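Local coordinates for protein alpha-galacturonidase (Bacillus subtilis, PDB 3FEF) that hydrolyses alpha-1,4-linked galacturonate, probably digalacturonate in nature, as a homotetrameric family 4 glycosidase that needs NAD(+) and manganese, at residues A[16-19]-A[20-23]; A[41-44]-A[45-49]. One frame throughout, in Å; residues are numbered along the deposited sequence.

Contact 1: residues A[16-19]-A[20-23]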
loop_
_atom_site.group_PDB
_atom_site.type_symbol
_atom_site.label_atom_id
_atom_site.label_comp_id
_atom_site.label_asym_id
_atom_site.label_seq_id
_atom_site.Cartn_x
_atom_site.Cartn_y
_atom_site.Cartn_z
ATOM N N GLN A 16 28.624 15.959 -27.806
ATOM C CA GLN A 16 28.992 17.337 -28.037
ATOM C C GLN A 16 28.044 18.264 -27.285
ATOM O O GLN A 16 28.037 19.472 -27.522
ATOM C CB GLN A 16 29.018 17.633 -29.545
ATOM C CG GLN A 16 30.267 17.067 -30.244
ATOM C CD GLN A 16 30.222 17.161 -31.766
ATOM O OE1 GLN A 16 31.134 17.704 -32.386
ATOM N NE2 GLN A 16 29.167 16.617 -32.371
ATOM N N GLY A 17 27.247 17.687 -26.378
ATOM C CA GLY A 17 26.336 18.459 -25.504
ATOM C C GLY A 17 26.688 18.278 -24.027
ATOM O O GLY A 17 27.498 19.031 -23.462
ATOM N N TRP A 18 26.096 17.263 -23.401
ATOM C CA TRP A 18 26.402 16.928 -22.003
ATOM C C TRP A 18 27.883 16.728 -21.668
ATOM O O TRP A 18 28.338 17.219 -20.647
ATOM C CB TRP A 18 25.579 15.714 -21.540
ATOM C CG TRP A 18 24.110 16.019 -21.558
ATOM C CD1 TRP A 18 23.189 15.595 -22.474
ATOM C CD2 TRP A 18 23.412 16.865 -20.640
ATOM N NE1 TRP A 18 21.949 16.111 -22.161
ATOM C CE2 TRP A 18 22.064 16.892 -21.040
ATOM C CE3 TRP A 18 23.793 17.576 -19.497
ATOM C CZ2 TRP A 18 21.092 17.614 -20.339
ATOM C CZ3 TRP A 18 22.836 18.296 -18.808
ATOM C CH2 TRP A 18 21.499 18.313 -19.231
ATOM N N ALA A 19 28.632 15.994 -22.486
ATOM C CA ALA A 19 30.062 15.789 -22.175
ATOM C C ALA A 19 30.839 17.113 -22.044
ATOM O O ALA A 19 31.645 17.278 -21.137
ATOM C CB ALA A 19 30.737 14.858 -23.205
ATOM N N ARG A 20 30.581 18.044 -22.951
ATOM C CA ARG A 20 31.226 19.363 -22.950
ATOM C C ARG A 20 30.874 20.158 -21.695
ATOM O O ARG A 20 31.745 20.708 -21.019
ATOM C CB ARG A 20 30.794 20.173 -24.176
ATOM C CG ARG A 20 31.319 19.646 -25.478
ATOM C CD ARG A 20 32.832 19.654 -25.494
ATOM N NE ARG A 20 33.305 18.785 -26.556
ATOM C CZ ARG A 20 33.316 19.133 -27.836
ATOM N NH1 ARG A 20 32.904 20.346 -28.183
ATOM N NH2 ARG A 20 33.739 18.271 -28.763
ATOM N N SER A 21 29.588 20.210 -21.395
ATOM C CA SER A 21 29.110 20.864 -20.192
ATOM C C SER A 21 29.742 20.248 -18.935
ATOM O O SER A 21 30.194 20.953 -18.034
ATOM C CB SER A 21 27.587 20.799 -20.141
ATOM O OG SER A 21 27.173 20.318 -18.874
ATOM N N LEU A 22 29.803 18.925 -18.885
ATOM C CA LEU A 22 30.507 18.267 -17.799
ATOM C C LEU A 22 31.975 18.724 -17.735
ATOM O O LEU A 22 32.508 18.997 -16.663
ATOM C CB LEU A 22 30.429 16.748 -17.962
ATOM C CG LEU A 22 31.434 15.949 -17.136
ATOM C CD1 LEU A 22 31.006 15.901 -15.673
ATOM C CD2 LEU A 22 31.641 14.540 -17.714
HETATM N N MSE A 23 32.636 18.799 -18.882
HETATM C CA MSE A 23 34.049 19.191 -18.902
HETATM C C MSE A 23 34.270 20.597 -18.351
HETATM O O MSE A 23 35.145 20.819 -17.513
HETATM C CB MSE A 23 34.612 19.086 -20.316
HETATM C CG MSE A 23 34.723 17.666 -20.795
HETATM SE SE MSE A 23 35.272 17.535 -22.670
HETATM C CE MSE A 23 34.513 15.773 -22.999
#

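Contact 2: residues A[41-44]-A[45-49]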
loop_
_atom_site.group_PDB
_atom_site.type_symbol
_atom_site.label_atom_id
_atom_site.label_comp_id
_atom_site.label_asym_id
_atom_site.label_seq_id
_atom_site.Cartn_x
_atom_site.Cartn_y
_atom_site.Cartn_z
ATOM N N LEU A 41 30.361 4.435 -29.125
ATOM C CA LEU A 41 30.382 3.572 -30.303
ATOM C C LEU A 41 31.237 4.228 -31.381
ATOM O O LEU A 41 31.973 3.555 -32.098
ATOM C CB LEU A 41 28.966 3.332 -30.827
ATOM C CG LEU A 41 28.026 2.567 -29.887
ATOM C CD1 LEU A 41 26.620 2.450 -30.489
ATOM C CD2 LEU A 41 28.608 1.177 -29.570
ATOM N N ASP A 42 31.142 5.548 -31.481
ATOM C CA ASP A 42 31.944 6.304 -32.429
ATOM C C ASP A 42 33.232 6.792 -31.756
ATOM O O ASP A 42 33.259 7.864 -31.135
ATOM C CB ASP A 42 31.147 7.497 -32.946
ATOM C CG ASP A 42 31.983 8.420 -33.817
ATOM O OD1 ASP A 42 33.203 8.186 -33.939
ATOM O OD2 ASP A 42 31.432 9.385 -34.371
ATOM N N PHE A 43 34.291 5.996 -31.873
ATOM C CA PHE A 43 35.522 6.259 -31.137
ATOM C C PHE A 43 36.168 7.562 -31.569
ATOM O O PHE A 43 36.857 8.218 -30.785
ATOM C CB PHE A 43 36.513 5.110 -31.299
ATOM C CG PHE A 43 37.783 5.298 -30.523
ATOM C CD1 PHE A 43 38.840 6.015 -31.062
ATOM C CD2 PHE A 43 37.921 4.761 -29.252
ATOM C CE1 PHE A 43 40.019 6.186 -30.347
ATOM C CE2 PHE A 43 39.097 4.933 -28.534
ATOM C CZ PHE A 43 40.144 5.648 -29.081
ATOM N N GLU A 44 35.930 7.940 -32.817
ATOM C CA GLU A 44 36.531 9.146 -33.357
ATOM C C GLU A 44 36.073 10.358 -32.566
ATOM O O GLU A 44 36.859 11.249 -32.271
ATOM C CB GLU A 44 36.149 9.321 -34.825
ATOM C CG GLU A 44 36.930 10.400 -35.524
ATOM C CD GLU A 44 36.434 10.656 -36.937
ATOM O OE1 GLU A 44 35.528 9.934 -37.405
ATOM O OE2 GLU A 44 36.952 11.589 -37.581
ATOM N N ALA A 45 34.789 10.394 -32.227
ATOM C CA ALA A 45 34.269 11.516 -31.449
ATOM C C ALA A 45 34.825 11.477 -30.023
ATOM O O ALA A 45 35.182 12.508 -29.457
ATOM C CB ALA A 45 32.737 11.498 -31.441
ATOM N N ALA A 46 34.908 10.291 -29.434
ATOM C CA ALA A 46 35.408 10.196 -28.072
ATOM C C ALA A 46 36.858 10.676 -28.038
ATOM O O ALA A 46 37.268 11.371 -27.114
ATOM C CB ALA A 46 35.291 8.764 -27.550
ATOM N N GLN A 47 37.622 10.304 -29.061
ATOM C CA GLN A 47 39.041 10.655 -29.135
ATOM C C GLN A 47 39.220 12.169 -29.184
ATOM O O GLN A 47 40.120 12.726 -28.555
ATOM C CB GLN A 47 39.692 9.993 -30.360
ATOM C CG GLN A 47 41.221 9.995 -30.348
ATOM C CD GLN A 47 41.820 9.227 -31.518
ATOM O OE1 GLN A 47 41.319 9.292 -32.640
ATOM N NE2 GLN A 47 42.897 8.499 -31.258
ATOM N N LYS A 48 38.348 12.832 -29.927
ATOM C CA LYS A 48 38.354 14.284 -30.000
ATOM C C LYS A 48 37.989 14.971 -28.673
ATOM O O LYS A 48 38.593 15.978 -28.303
ATOM C CB LYS A 48 37.434 14.747 -31.122
ATOM C CG LYS A 48 37.999 14.437 -32.502
ATOM C CD LYS A 48 36.998 14.768 -33.580
ATOM C CE LYS A 48 37.509 14.317 -34.938
ATOM N NZ LYS A 48 36.570 14.721 -36.011
ATOM N N ASN A 49 37.000 14.442 -27.968
ATOM C CA ASN A 49 36.715 14.926 -26.625
ATOM C C ASN A 49 37.874 14.661 -25.678
ATOM O O ASN A 49 38.083 15.388 -24.705
ATOM C CB ASN A 49 35.442 14.284 -26.080
ATOM C CG ASN A 49 34.207 15.062 -26.451
ATOM O OD1 ASN A 49 34.292 16.249 -26.743
ATOM N ND2 ASN A 49 33.049 14.400 -26.445
#

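Contact 1: residues A[16-19]-A[20-23]
Arg20 lays its guanidinium alongside the stem of Gln16, one face resting on Gln16 CG, with NH2 4.0 Å from that carbon. The two residues straddle the start of helix 18-28, the first helix of the Rossmann-type domain, which follows strand 6-11 and its glycine-rich turn in a region that probably binds NAD(+). The arginine chain bends at its second torsion (chi2 -61°), which lets it run beside Gln16 in the same direction. Its polar end is held from outside: NE bonds to Asn49 and NH2 to Thr309.

Gly17, the N-cap, has no side chain to cap with; Ser15 OG takes the N-H groups of Gly17 and Ala19. Ser21 N meets Gly17 O at 3.2 Å in an almost straight bond (175°). The next bond in the series runs from Leu22 N to Trp18 O, 2.9 Å. Trp18 turns its indole off the helix to stack on Tyr145 and meet His170, the probable proton donor, so a large flat residue suits this place near the metal site. On the buried side, small Ala19 accommodates Met23, a selenomethionine, whose extended chain runs back past Ala19 O, bringing CE to 3.9 Å from Ala19 CB.

Contact 2: residues A[41-44]-A[45-49]
Asp42 reaches over the first turn of helix 43-53 and accepts a hydrogen bond from Ala45 N on its OD1, 3.2 Å away. This is the N-cap bond: a short acidic side chain can fold back to a backbone N-H that has no carbonyl before it in the helix. With CG anti to the backbone N (chi1 173°), the carboxylate stands above the turn, and the N-H meets OD1 from well above the carboxylate plane, 66° out of it. The negative charge would also be expected to suit the positive end of the helix dipole. The methyl of Ala45 lies against the same face of the carboxylate as the N-H, 3.8 Å from Asp42 OD2; a small side chain suits the place.

Among the backbone bonds, Asp42 O receives only weak ones, from Ala45 N and Ala46 N. Regular helical pairing sets in with Gln47 N to Phe43 O at 2.8 Å and goes on with Lys48 N to Glu44 O. The helix is the crossover of a beta-alpha-beta unit in the Rossmann-type domain, joining parallel strands 34-39 and 61-66. Phe43 and the buried Ala46 both touch Ala65 of the latter strand.

Charge pairing occupies another side of the helix. Glu44 and Lys48, one turn apart, extend side by side, and OE2 forms a long salt bridge of 3.5 Å to NZ. The ammonium has its stronger partner in Glu310, on helix 295-314.

Phe43 and Gln47 pack by van der Waals contact, tentatively, since this holds for one of two modelled positions of Gln47. In it the ring carbon CE1 comes 3.7 Å from Gln47 CD, and the amide plane is turned 69° from the ring, with NE2 at the ring's edge, 3.8 Å from CE1.

From the N terminus, the chain leaves strand 6-11, turns into helix 18-28 through contact 1, passes along strand 34-39 and enters helix 43-53 through contact 2. Each contact closes just one helical turn. They come in series, neither nesting nor crossing, and their centres lie 13 Å apart. They are start points of successive crossover helices in the same parallel sheet. Besides the bond from Arg20 to Asn49, the two helices meet where Met23 CE packs on Asn49 CG at 3.5 Å, while Asn49 ND2 bonds to the carbonyls of Gly13 and Ser15 in the turn before helix 18-28. Both contacts also reach helix 295-314, through Gln16 and Arg20 on one side and Lys48 on the other.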